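Local structure of magnesium transporter MgtE (Enterococcus faecalis, 2OUX) at residues Leu30-His35 and Asn56-Lys61; His53-Asn56 and Glu62-Asp65; Gln154-Ala159 and Arg192-Asn197; Ala170-Tyr175 and Leu245-Val250. The protein probably transports magnesium ions across the cell membrane as a homodimer, this chain being its cytosolic part, a helical N domain followed by a pair of CBS domains. One frame throughout, in Å; residues are numbered along the deposited sequence.

Contact 1 of 4, residues Leu30-His35 and Asn56-Lys61; sequences LFLALH and NYLSPK
Phe31 and Leu58 meet inside the helical N domain of MgtE, where helix 24-31 and the turn after it face the short linker between helices 48-57 and 60-67. The contact between the two segments is apolar throughout. CD1 of Leu58 comes obliquely to the CD2-CE2-CZ side of the Phe31 ring, 3.3 Å from CE2 of Phe31, with CZ a little farther off. The other methyl, CD2 of Leu58, lies 3.9 Å from Phe31 CD2, so the forked end of the leucine spans one flank of the ring. Phe31 carries its CG anti to the backbone N (chi1 -176°), which swings the ring off its helix and toward the linker. Leu32 follows at the more exposed border: its CD1 comes within 4.0 Å of Leu58 CD2, the two side chains running past each other in opposite senses. Around this pair, Phe27 meets the Phe31 ring with nearly parallel planes, and Phe42 and Met66 also touch it.

Backbone and polar bonds shape both segments. Phe31 to Leu34 form a type I turn, closed by a 3.0 Å bond from Leu34 N to Phe31 O. On the other side Ser59 is the N-cap of helix 60-67: its OG caps Glu62 N and Glu62 OE1 accepts from Ser59 N, a capping box. The carbonyl of Leu58 is bonded to the hydroxyl of Tyr88, while Lys61 NZ forms a salt bridge with Glu95 OE2. Both methyls of Leu58 face the 30-35 segment, CD2 lying 4.1 Å from Phe31 CE2.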
loop_
_atom_site.group_PDB
_atom_site.type_symbol
_atom_site.label_atom_id
_atom_site.label_comp_id
_atom_site.label_asym_id
_atom_site.label_seq_id
_atom_site.Cartn_x
_atom_site.Cartn_y
_atom_site.Cartn_z
ATOM N N LEU A 30 -26.442 -5.861 -4.715
ATOM C CA LEU A 30 -25.487 -6.597 -5.535
ATOM C C LEU A 30 -24.347 -5.702 -6.020
ATOM O O LEU A 30 -23.181 -5.973 -5.750
ATOM C CB LEU A 30 -26.204 -7.224 -6.737
ATOM C CG LEU A 30 -27.230 -8.322 -6.432
ATOM C CD1 LEU A 30 -27.960 -8.713 -7.708
ATOM C CD2 LEU A 30 -26.526 -9.527 -5.826
ATOM N N PHE A 31 -24.704 -4.633 -6.723
ATOM C CA PHE A 31 -23.736 -3.690 -7.264
ATOM C C PHE A 31 -22.756 -3.212 -6.199
ATOM O O PHE A 31 -21.541 -3.303 -6.376
ATOM C CB PHE A 31 -24.463 -2.480 -7.868
ATOM C CG PHE A 31 -23.544 -1.491 -8.550
ATOM C CD1 PHE A 31 -23.061 -1.732 -9.837
ATOM C CD2 PHE A 31 -23.141 -0.333 -7.893
ATOM C CE1 PHE A 31 -22.182 -0.829 -10.460
ATOM C CE2 PHE A 31 -22.263 0.574 -8.501
ATOM C CZ PHE A 31 -21.784 0.326 -9.787
ATOM N N LEU A 32 -23.293 -2.712 -5.091
ATOM C CA LEU A 32 -22.477 -2.189 -4.006
ATOM C C LEU A 32 -21.674 -3.260 -3.277
ATOM O O LEU A 32 -20.850 -2.948 -2.441
ATOM C CB LEU A 32 -23.363 -1.406 -3.022
ATOM C CG LEU A 32 -23.409 0.131 -3.084
ATOM C CD1 LEU A 32 -23.013 0.647 -4.457
ATOM C CD2 LEU A 32 -24.815 0.610 -2.717
ATOM N N ALA A 33 -21.916 -4.528 -3.590
ATOM C CA ALA A 33 -21.167 -5.617 -2.962
ATOM C C ALA A 33 -19.906 -5.883 -3.795
ATOM O O ALA A 33 -18.971 -6.548 -3.350
ATOM C CB ALA A 33 -22.028 -6.881 -2.890
ATOM N N LEU A 34 -19.903 -5.367 -5.016
ATOM C CA LEU A 34 -18.767 -5.525 -5.917
ATOM C C LEU A 34 -17.702 -4.477 -5.590
ATOM O O LEU A 34 -18.020 -3.375 -5.153
ATOM C CB LEU A 34 -19.205 -5.320 -7.374
ATOM C CG LEU A 34 -20.210 -6.238 -8.072
ATOM C CD1 LEU A 34 -20.618 -5.608 -9.385
ATOM C CD2 LEU A 34 -19.591 -7.601 -8.316
ATOM N N HIS A 35 -16.442 -4.840 -5.812
ATOM C CA HIS A 35 -15.308 -3.940 -5.616
ATOM C C HIS A 35 -15.475 -2.869 -6.706
ATOM O O HIS A 35 -15.960 -3.176 -7.787
ATOM C CB HIS A 35 -14.007 -4.720 -5.828
ATOM C CG HIS A 35 -12.775 -3.867 -5.812
ATOM N ND1 HIS A 35 -11.888 -3.861 -4.752
ATOM C CD2 HIS A 35 -12.276 -3.012 -6.730
ATOM C CE1 HIS A 35 -10.894 -3.035 -5.025
ATOM N NE2 HIS A 35 -11.102 -2.506 -6.216
ATOM N N ASN A 56 -30.011 6.376 -11.966
ATOM C CA ASN A 56 -31.172 6.576 -11.104
ATOM C C ASN A 56 -31.095 5.807 -9.779
ATOM O O ASN A 56 -31.775 6.158 -8.817
ATOM C CB ASN A 56 -32.461 6.177 -11.839
ATOM C CG ASN A 56 -32.684 6.979 -13.116
ATOM O OD1 ASN A 56 -32.478 8.195 -13.147
ATOM N ND2 ASN A 56 -33.127 6.300 -14.171
ATOM N N TYR A 57 -30.271 4.767 -9.718
ATOM C CA TYR A 57 -30.165 3.975 -8.497
ATOM C C TYR A 57 -28.929 4.262 -7.657
ATOM O O TYR A 57 -28.792 3.740 -6.551
ATOM C CB TYR A 57 -30.205 2.483 -8.829
ATOM C CG TYR A 57 -31.447 2.043 -9.569
ATOM C CD1 TYR A 57 -32.711 2.468 -9.167
ATOM C CD2 TYR A 57 -31.358 1.195 -10.669
ATOM C CE1 TYR A 57 -33.857 2.052 -9.836
ATOM C CE2 TYR A 57 -32.496 0.772 -11.346
ATOM C CZ TYR A 57 -33.740 1.208 -10.925
ATOM O OH TYR A 57 -34.866 0.788 -11.586
ATOM N N LEU A 58 -28.029 5.089 -8.176
ATOM C CA LEU A 58 -26.809 5.414 -7.450
ATOM C C LEU A 58 -26.663 6.908 -7.243
ATOM O O LEU A 58 -26.953 7.700 -8.134
ATOM C CB LEU A 58 -25.594 4.875 -8.203
ATOM C CG LEU A 58 -25.575 3.351 -8.327
ATOM C CD1 LEU A 58 -24.507 2.914 -9.304
ATOM C CD2 LEU A 58 -25.347 2.746 -6.957
ATOM N N SER A 59 -26.223 7.281 -6.050
ATOM C CA SER A 59 -26.020 8.677 -5.708
ATOM C C SER A 59 -24.732 9.155 -6.371
ATOM O O SER A 59 -23.923 8.349 -6.819
ATOM C CB SER A 59 -25.873 8.826 -4.200
ATOM O OG SER A 59 -24.646 8.257 -3.766
ATOM N N PRO A 60 -24.536 10.477 -6.453
ATOM C CA PRO A 60 -23.312 10.988 -7.069
ATOM C C PRO A 60 -22.071 10.477 -6.338
ATOM O O PRO A 60 -21.055 10.185 -6.970
ATOM C CB PRO A 60 -23.487 12.498 -6.961
ATOM C CG PRO A 60 -24.978 12.648 -7.187
ATOM C CD PRO A 60 -25.527 11.556 -6.286
ATOM N N LYS A 61 -22.151 10.370 -5.013
ATOM C CA LYS A 61 -21.024 9.864 -4.235
ATOM C C LYS A 61 -20.729 8.439 -4.661
ATOM O O LYS A 61 -19.591 8.100 -4.968
ATOM C CB LYS A 61 -21.328 9.863 -2.735
ATOM C CG LYS A 61 -21.440 11.230 -2.109
ATOM C CD LYS A 61 -21.625 11.121 -0.599
ATOM C CE LYS A 61 -21.977 12.476 0.029
ATOM N NZ LYS A 61 -20.947 13.536 -0.215
#

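Contact 2 of 4, residues His53-Asn56 and Glu62-Asp65; sequences HLYN and ELAD
Two consecutive helices of the N domain, 48-57 and 60-67, joined by a short linker, pack through Leu63 against Leu54 and Tyr55. The backbones come nearest at Tyr55 and Leu63, whose CA atoms are 7.8 Å apart, and Leu63 meets each partner with a different methyl. Its CD1 lies 3.6 Å from CD2 of Leu54, the two leucines meeting at a slant through one branch each. Its CD2 leans on one side of the phenol ring, almost equally far from two neighbouring ring carbons: 3.9 Å separates Leu63 CD2 from Tyr55 CD2, and CE2 of Tyr55 is at much the same distance. With CG anti to the backbone N (chi1 -161°), Leu63 extends toward helix 48-57 and its terminal fork divides between the two residues. The CB of Tyr55 points away from helix 60-67, yet the side chain turns so that the ring comes near Leu63 (chi1 -61°).

Tyr88 and Met92 of helix 86-93 also touch Leu63, while Leu54 rests on Tyr43 and Leu46. The hydroxyl of Tyr55 lies beyond the leucine and is hydrogen-bonded to Tyr43 OH and Glu83 OE2. One aromatic side chain therefore serves two chemistries: its ring carbons join the buried apolar packing between the two helices, and its polar end is satisfied by two partners from other parts of the domain.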
loop_
_atom_site.group_PDB
_atom_site.type_symbol
_atom_site.label_atom_id
_atom_site.label_comp_id
_atom_site.label_asym_id
_atom_site.label_seq_id
_atom_site.Cartn_x
_atom_site.Cartn_y
_atom_site.Cartn_z
ATOM N N HIS A 53 -30.538 3.934 -16.251
ATOM C CA HIS A 53 -31.203 3.360 -15.083
ATOM C C HIS A 53 -30.234 3.406 -13.926
ATOM O O HIS A 53 -30.591 3.774 -12.806
ATOM C CB HIS A 53 -31.578 1.894 -15.319
ATOM C CG HIS A 53 -32.685 1.701 -16.295
ATOM N ND1 HIS A 53 -33.952 2.197 -16.099
ATOM C CD2 HIS A 53 -32.723 1.045 -17.488
ATOM C CE1 HIS A 53 -34.725 1.862 -17.117
ATOM N NE2 HIS A 53 -33.994 1.160 -17.971
ATOM N N LEU A 54 -28.995 3.022 -14.218
ATOM C CA LEU A 54 -27.955 2.982 -13.209
ATOM C C LEU A 54 -27.763 4.327 -12.524
ATOM O O LEU A 54 -27.532 4.375 -11.316
ATOM C CB LEU A 54 -26.653 2.483 -13.831
ATOM C CG LEU A 54 -25.493 2.248 -12.874
ATOM C CD1 LEU A 54 -24.520 1.287 -13.496
ATOM C CD2 LEU A 54 -24.829 3.569 -12.555
ATOM N N TYR A 55 -27.876 5.413 -13.284
ATOM C CA TYR A 55 -27.733 6.756 -12.723
ATOM C C TYR A 55 -28.879 7.042 -11.757
ATOM O O TYR A 55 -28.740 7.848 -10.837
ATOM C CB TYR A 55 -27.734 7.809 -13.842
ATOM C CG TYR A 55 -26.606 7.655 -14.845
ATOM C CD1 TYR A 55 -26.816 7.896 -16.206
ATOM C CD2 TYR A 55 -25.328 7.262 -14.437
ATOM C CE1 TYR A 55 -25.784 7.744 -17.134
ATOM C CE2 TYR A 55 -24.288 7.109 -15.359
ATOM C CZ TYR A 55 -24.521 7.349 -16.700
ATOM O OH TYR A 55 -23.495 7.177 -17.603
ATOM N N ASN A 56 -30.011 6.376 -11.966
ATOM C CA ASN A 56 -31.172 6.576 -11.104
ATOM C C ASN A 56 -31.095 5.807 -9.779
ATOM O O ASN A 56 -31.775 6.158 -8.817
ATOM C CB ASN A 56 -32.461 6.177 -11.839
ATOM C CG ASN A 56 -32.684 6.979 -13.116
ATOM O OD1 ASN A 56 -32.478 8.195 -13.147
ATOM N ND2 ASN A 56 -33.127 6.300 -14.171
ATOM N N GLU A 62 -21.758 7.604 -4.676
ATOM C CA GLU A 62 -21.588 6.211 -5.064
ATOM C C GLU A 62 -21.047 6.056 -6.490
ATOM O O GLU A 62 -20.210 5.196 -6.758
ATOM C CB GLU A 62 -22.918 5.466 -4.911
ATOM C CG GLU A 62 -23.462 5.549 -3.486
ATOM C CD GLU A 62 -24.832 4.914 -3.322
ATOM O OE1 GLU A 62 -25.630 4.989 -4.274
ATOM O OE2 GLU A 62 -25.118 4.360 -2.235
ATOM N N LEU A 63 -21.512 6.890 -7.410
ATOM C CA LEU A 63 -21.031 6.791 -8.780
ATOM C C LEU A 63 -19.580 7.270 -8.857
ATOM O O LEU A 63 -18.793 6.775 -9.654
ATOM C CB LEU A 63 -21.902 7.622 -9.714
ATOM C CG LEU A 63 -21.756 7.212 -11.174
ATOM C CD1 LEU A 63 -22.344 5.824 -11.374
ATOM C CD2 LEU A 63 -22.448 8.222 -12.059
ATOM N N ALA A 64 -19.235 8.227 -8.013
ATOM C CA ALA A 64 -17.876 8.754 -7.980
ATOM C C ALA A 64 -16.874 7.689 -7.506
ATOM O O ALA A 64 -15.755 7.614 -8.007
ATOM C CB ALA A 64 -17.818 9.975 -7.072
ATOM N N ASP A 65 -17.277 6.865 -6.546
ATOM C CA ASP A 65 -16.382 5.827 -6.046
ATOM C C ASP A 65 -15.948 4.934 -7.202
ATOM O O ASP A 65 -14.823 4.430 -7.237
ATOM C CB ASP A 65 -17.082 4.952 -5.001
ATOM C CG ASP A 65 -17.375 5.690 -3.726
ATOM O OD1 ASP A 65 -16.508 6.465 -3.278
ATOM O OD2 ASP A 65 -18.469 5.481 -3.161
#

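Contact 3 of 4, residues Gln154-Ala159 and Arg192-Asn197; sequences QTVRSA and RDLIVN
Val156 and Leu194 pack within the first CBS domain, where the start of helix 156-166 lies against helix 191-194 and the turn that follows. The valine CB already points at the partner segment and sits 4.1 Å from CD1 of Leu194. From there its branches part. CG1, anti to the carbonyl carbon (chi1 -45°), lies between two neighbours, 4.2 Å from CB of Asn197 and equally far from Leu194 CD1. CG2 takes the other direction and rests 4.1 Å from the backbone O of Asn197, a plain packing distance. The side chains of Leu194 and Val156 run antiparallel alongside one another, whereas Asn197 stands roughly square to the valine.

The amide of Asn197 turns away: its ND2 donates to Asp193 O at 2.7 Å, reaching that oxygen from 34° out of the carbonyl plane. On the other segment Thr155 is the N-cap, its OG1 accepting from Ser158 N at 3.1 Å. Ile203 and Ile206 of helix 203-206 extend the apolar cluster, and Met160 and Leu163 touch Leu194. The Asn197 amide and Thr155 hydroxyl are bonded within their own segments, so the side chains that meet across the contact do so by van der Waals packing.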
loop_
_atom_site.group_PDB
_atom_site.type_symbol
_atom_site.label_atom_id
_atom_site.label_comp_id
_atom_site.label_asym_id
_atom_site.label_seq_id
_atom_site.Cartn_x
_atom_site.Cartn_y
_atom_site.Cartn_z
ATOM N N GLN A 154 -0.871 16.228 20.690
ATOM C CA GLN A 154 -2.164 15.581 20.786
ATOM C C GLN A 154 -1.900 14.146 21.231
ATOM O O GLN A 154 -0.788 13.642 21.077
ATOM C CB GLN A 154 -2.827 15.632 19.411
ATOM C CG GLN A 154 -4.008 14.728 19.202
ATOM C CD GLN A 154 -4.666 14.987 17.862
ATOM O OE1 GLN A 154 -3.990 15.200 16.859
ATOM N NE2 GLN A 154 -5.990 14.970 17.838
ATOM N N THR A 155 -2.909 13.496 21.797
ATOM C CA THR A 155 -2.764 12.117 22.243
ATOM C C THR A 155 -3.207 11.160 21.139
ATOM O O THR A 155 -3.917 11.559 20.213
ATOM C CB THR A 155 -3.640 11.843 23.449
ATOM O OG1 THR A 155 -5.000 12.110 23.096
ATOM C CG2 THR A 155 -3.229 12.719 24.623
ATOM N N VAL A 156 -2.805 9.893 21.247
ATOM C CA VAL A 156 -3.188 8.910 20.242
ATOM C C VAL A 156 -4.703 8.739 20.325
ATOM O O VAL A 156 -5.382 8.545 19.310
ATOM C CB VAL A 156 -2.490 7.538 20.470
ATOM C CG1 VAL A 156 -1.011 7.741 20.782
ATOM C CG2 VAL A 156 -3.180 6.780 21.568
ATOM N N ARG A 157 -5.231 8.825 21.541
ATOM C CA ARG A 157 -6.666 8.701 21.750
ATOM C C ARG A 157 -7.381 9.728 20.878
ATOM O O ARG A 157 -8.403 9.441 20.260
ATOM C CB ARG A 157 -7.000 8.952 23.220
ATOM C CG ARG A 157 -8.485 9.066 23.531
ATOM C CD ARG A 157 -8.689 9.367 25.020
ATOM N NE ARG A 157 -7.921 10.542 25.433
ATOM C CZ ARG A 157 -8.151 11.783 25.008
ATOM N NH1 ARG A 157 -9.139 12.024 24.155
ATOM N NH2 ARG A 157 -7.383 12.784 25.421
ATOM N N SER A 158 -6.819 10.930 20.839
ATOM C CA SER A 158 -7.367 12.028 20.061
ATOM C C SER A 158 -7.150 11.798 18.561
ATOM O O SER A 158 -8.035 12.054 17.746
ATOM C CB SER A 158 -6.705 13.329 20.511
ATOM O OG SER A 158 -7.263 14.440 19.857
ATOM N N ALA A 159 -5.970 11.316 18.198
ATOM C CA ALA A 159 -5.667 11.039 16.799
ATOM C C ALA A 159 -6.591 9.925 16.300
ATOM O O ALA A 159 -7.131 9.990 15.189
ATOM C CB ALA A 159 -4.205 10.614 16.664
ATOM N N ARG A 192 -0.011 1.436 11.837
ATOM C CA ARG A 192 0.425 0.242 12.545
ATOM C C ARG A 192 1.287 0.549 13.774
ATOM O O ARG A 192 1.369 -0.266 14.685
ATOM C CB ARG A 192 1.168 -0.711 11.600
ATOM C CG ARG A 192 2.517 -0.229 11.066
ATOM C CD ARG A 192 3.078 -1.224 10.023
ATOM N NE ARG A 192 3.403 -2.528 10.601
ATOM C CZ ARG A 192 3.654 -3.629 9.896
ATOM N NH1 ARG A 192 3.621 -3.602 8.570
ATOM N NH2 ARG A 192 3.936 -4.761 10.519
ATOM N N ASP A 193 1.934 1.709 13.801
ATOM C CA ASP A 193 2.744 2.082 14.960
ATOM C C ASP A 193 1.820 2.745 15.954
ATOM O O ASP A 193 1.968 2.611 17.171
ATOM C CB ASP A 193 3.849 3.063 14.577
ATOM C CG ASP A 193 5.022 2.380 13.931
ATOM O OD1 ASP A 193 5.109 1.142 14.035
ATOM O OD2 ASP A 193 5.867 3.074 13.334
ATOM N N LEU A 194 0.845 3.454 15.406
ATOM C CA LEU A 194 -0.137 4.159 16.202
ATOM C C LEU A 194 -0.989 3.230 17.066
ATOM O O LEU A 194 -1.053 3.399 18.283
ATOM C CB LEU A 194 -1.047 4.971 15.280
ATOM C CG LEU A 194 -1.956 6.014 15.924
ATOM C CD1 LEU A 194 -1.111 7.057 16.655
ATOM C CD2 LEU A 194 -2.793 6.690 14.845
ATOM N N ILE A 195 -1.634 2.246 16.450
ATOM C CA ILE A 195 -2.510 1.351 17.197
ATOM C C ILE A 195 -1.880 0.567 18.344
ATOM O O ILE A 195 -2.604 0.058 19.210
ATOM C CB ILE A 195 -3.228 0.341 16.271
ATOM C CG1 ILE A 195 -2.220 -0.640 15.668
ATOM C CG2 ILE A 195 -3.981 1.086 15.182
ATOM C CD1 ILE A 195 -2.875 -1.844 15.025
ATOM N N VAL A 196 -0.555 0.459 18.370
ATOM C CA VAL A 196 0.088 -0.285 19.449
ATOM C C VAL A 196 0.558 0.640 20.571
ATOM O O VAL A 196 1.324 0.231 21.438
ATOM C CB VAL A 196 1.311 -1.091 18.956
ATOM C CG1 VAL A 196 0.946 -1.896 17.710
ATOM C CG2 VAL A 196 2.483 -0.157 18.692
ATOM N N ASN A 197 0.114 1.890 20.550
ATOM C CA ASN A 197 0.522 2.820 21.589
ATOM C C ASN A 197 -0.633 3.104 22.543
ATOM O O ASN A 197 -1.802 2.947 22.182
ATOM C CB ASN A 197 1.053 4.112 20.960
ATOM C CG ASN A 197 2.548 4.054 20.700
ATOM O OD1 ASN A 197 3.353 4.267 21.607
ATOM N ND2 ASN A 197 2.928 3.745 19.462
#

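Contact 4 of 4, residues Ala170-Tyr175 and Leu245-Val250; sequences AETIYY and LGIVTV
A single water bridges the two CBS domains here, donating to Glu171 OE1 and to Thr249 OG1, each 3.2 Å from the water oxygen. Glu171 and Thr172 belong to the loop before strand 175-179 of the first CBS domain; Ile247 and Thr249 lie on strand 244-249 of the second, outermost in its sheet within this chain. The Glu171 chain bends at chi2 (-77°), bringing its carboxylate beside Thr249 at about a right angle. There OE1 of Glu171 lies 3.6 Å from CG2 of Thr249, a packing contact beside the water bridge. Thr249 OG1 also bonds to Asp251 OD2, and the threonine side chain stands about 4 Å from a bound magnesium ion, close to the metal ligand Asp252. The metal and the acidic groups would probably polarise this water and the threonine hydroxyl.

The apolar half of the contact centres on the end of Ile247. Its CD1 rests 4.0 Å from CG2 of Thr172 and touches CB of Glu171 at a similar distance. Thr172 places OG1 anti to its backbone nitrogen (chi1 -173°), which leaves the methyl facing Ile247 and carries the hydroxyl to the chain ahead. Arg192 of the second subunit bonds to Ala170 O, and the Tyr174 rings of the two subunits stack. Within the loop, Thr172 OG1 closes an ST turn by accepting from Tyr174 N at 3.2 Å, with an N-H...O angle of 166°.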
loop_
_atom_site.group_PDB
_atom_site.type_symbol
_atom_site.label_atom_id
_atom_site.label_comp_id
_atom_site.label_asym_id
_atom_site.label_seq_id
_atom_site.Cartn_x
_atom_site.Cartn_y
_atom_site.Cartn_z
ATOM N N ALA A 170 -10.813 10.588 3.608
ATOM C CA ALA A 170 -9.408 10.340 3.275
ATOM C C ALA A 170 -9.085 9.222 2.288
ATOM O O ALA A 170 -9.689 8.151 2.334
ATOM C CB ALA A 170 -8.629 10.117 4.552
ATOM N N GLU A 171 -8.125 9.483 1.396
ATOM C CA GLU A 171 -7.661 8.486 0.417
ATOM C C GLU A 171 -7.196 7.295 1.245
ATOM O O GLU A 171 -7.667 6.175 1.082
ATOM C CB GLU A 171 -6.439 8.998 -0.363
ATOM C CG GLU A 171 -6.645 9.402 -1.820
ATOM C CD GLU A 171 -6.742 8.235 -2.780
ATOM O OE1 GLU A 171 -5.874 7.348 -2.779
ATOM O OE2 GLU A 171 -7.700 8.214 -3.560
ATOM N N THR A 172 -6.247 7.558 2.132
ATOM C CA THR A 172 -5.701 6.526 2.993
ATOM C C THR A 172 -5.452 7.105 4.379
ATOM O O THR A 172 -5.209 8.301 4.529
ATOM C CB THR A 172 -4.363 6.004 2.451
ATOM O OG1 THR A 172 -3.940 4.883 3.229
ATOM C CG2 THR A 172 -3.297 7.097 2.518
ATOM N N ILE A 173 -5.516 6.247 5.386
ATOM C CA ILE A 173 -5.280 6.656 6.754
ATOM C C ILE A 173 -4.134 5.820 7.285
ATOM O O ILE A 173 -3.804 5.898 8.457
ATOM C CB ILE A 173 -6.525 6.408 7.649
ATOM C CG1 ILE A 173 -6.763 4.904 7.838
ATOM C CG2 ILE A 173 -7.750 7.063 7.020
ATOM C CD1 ILE A 173 -7.717 4.590 8.969
ATOM N N TYR A 174 -3.520 5.020 6.417
ATOM C CA TYR A 174 -2.436 4.154 6.855
ATOM C C TYR A 174 -1.162 4.887 7.213
ATOM O O TYR A 174 -0.228 4.310 7.758
ATOM C CB TYR A 174 -2.209 3.039 5.830
ATOM C CG TYR A 174 -3.426 2.122 5.783
ATOM C CD1 TYR A 174 -4.180 1.895 6.935
ATOM C CD2 TYR A 174 -3.848 1.529 4.597
ATOM C CE1 TYR A 174 -5.336 1.108 6.910
ATOM C CE2 TYR A 174 -5.004 0.736 4.557
ATOM C CZ TYR A 174 -5.744 0.532 5.723
ATOM O OH TYR A 174 -6.894 -0.226 5.697
ATOM N N TYR A 175 -1.141 6.176 6.906
ATOM C CA TYR A 175 -0.032 7.037 7.276
ATOM C C TYR A 175 -0.730 8.272 7.807
ATOM O O TYR A 175 -1.692 8.748 7.205
ATOM C CB TYR A 175 0.839 7.419 6.069
ATOM C CG TYR A 175 1.874 6.389 5.701
ATOM C CD1 TYR A 175 2.775 5.923 6.649
ATOM C CD2 TYR A 175 1.951 5.874 4.408
ATOM C CE1 TYR A 175 3.728 4.972 6.325
ATOM C CE2 TYR A 175 2.900 4.920 4.073
ATOM C CZ TYR A 175 3.782 4.472 5.034
ATOM O OH TYR A 175 4.720 3.518 4.721
ATOM N N LEU A 245 1.001 19.605 0.873
ATOM C CA LEU A 245 0.003 19.845 -0.163
ATOM C C LEU A 245 -0.834 18.634 -0.526
ATOM O O LEU A 245 -2.019 18.761 -0.836
ATOM C CB LEU A 245 0.676 20.393 -1.428
ATOM C CG LEU A 245 1.253 21.809 -1.296
ATOM C CD1 LEU A 245 1.906 22.245 -2.614
ATOM C CD2 LEU A 245 0.144 22.773 -0.899
ATOM N N GLY A 246 -0.218 17.460 -0.510
ATOM C CA GLY A 246 -0.956 16.263 -0.852
ATOM C C GLY A 246 -0.117 15.007 -0.733
ATOM O O GLY A 246 0.978 15.018 -0.161
ATOM N N ILE A 247 -0.644 13.914 -1.269
ATOM C CA ILE A 247 0.052 12.642 -1.238
ATOM C C ILE A 247 -0.073 11.955 -2.576
ATOM O O ILE A 247 -1.046 12.158 -3.302
ATOM C CB ILE A 247 -0.541 11.686 -0.183
ATOM C CG1 ILE A 247 -2.058 11.578 -0.386
ATOM C CG2 ILE A 247 -0.179 12.159 1.225
ATOM C CD1 ILE A 247 -2.704 10.465 0.414
ATOM N N VAL A 248 0.918 11.134 -2.885
ATOM C CA VAL A 248 0.938 10.358 -4.112
ATOM C C VAL A 248 0.907 8.915 -3.617
ATOM O O VAL A 248 1.762 8.509 -2.836
ATOM C CB VAL A 248 2.226 10.629 -4.914
ATOM C CG1 VAL A 248 2.376 9.629 -6.012
ATOM C CG2 VAL A 248 2.183 12.023 -5.494
ATOM N N THR A 249 -0.079 8.152 -4.079
ATOM C CA THR A 249 -0.259 6.773 -3.655
ATOM C C THR A 249 0.360 5.733 -4.577
ATOM O O THR A 249 0.480 5.952 -5.774
ATOM C CB THR A 249 -1.756 6.483 -3.475
ATOM O OG1 THR A 249 -2.452 6.772 -4.697
ATOM C CG2 THR A 249 -2.319 7.363 -2.378
ATOM N N VAL A 250 0.729 4.586 -4.011
ATOM C CA VAL A 250 1.369 3.539 -4.791
ATOM C C VAL A 250 0.554 3.028 -5.974
ATOM O O VAL A 250 1.119 2.621 -6.984
ATOM C CB VAL A 250 1.772 2.326 -3.910
ATOM C CG1 VAL A 250 0.533 1.561 -3.429
ATOM C CG2 VAL A 250 2.687 1.415 -4.687
HETATM O O HOH W 1 -5.433 6.597 -5.849
#

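Contacts 1 and 2 are neighbours in the helical N domain, their centres 6 Å apart: they share Asn56 and helices 48-57 and 60-67, and Leu58 CD1 touches Leu63 CD1 at 4.2 Å. Contacts 3 and 4 follow later in the chain and belong to the CBS pair. Their segments alternate in sequence and their centres lie about 18 Å apart; contact 3 stays within the first CBS domain, whereas contact 4 joins the first to the second. Both also touch the second subunit. The centres of contacts 2 and 4 are about 25 Å apart; contacts 1 and 2 lie away from the metal sites, which also involve the N domain, while contact 4 lies beside them.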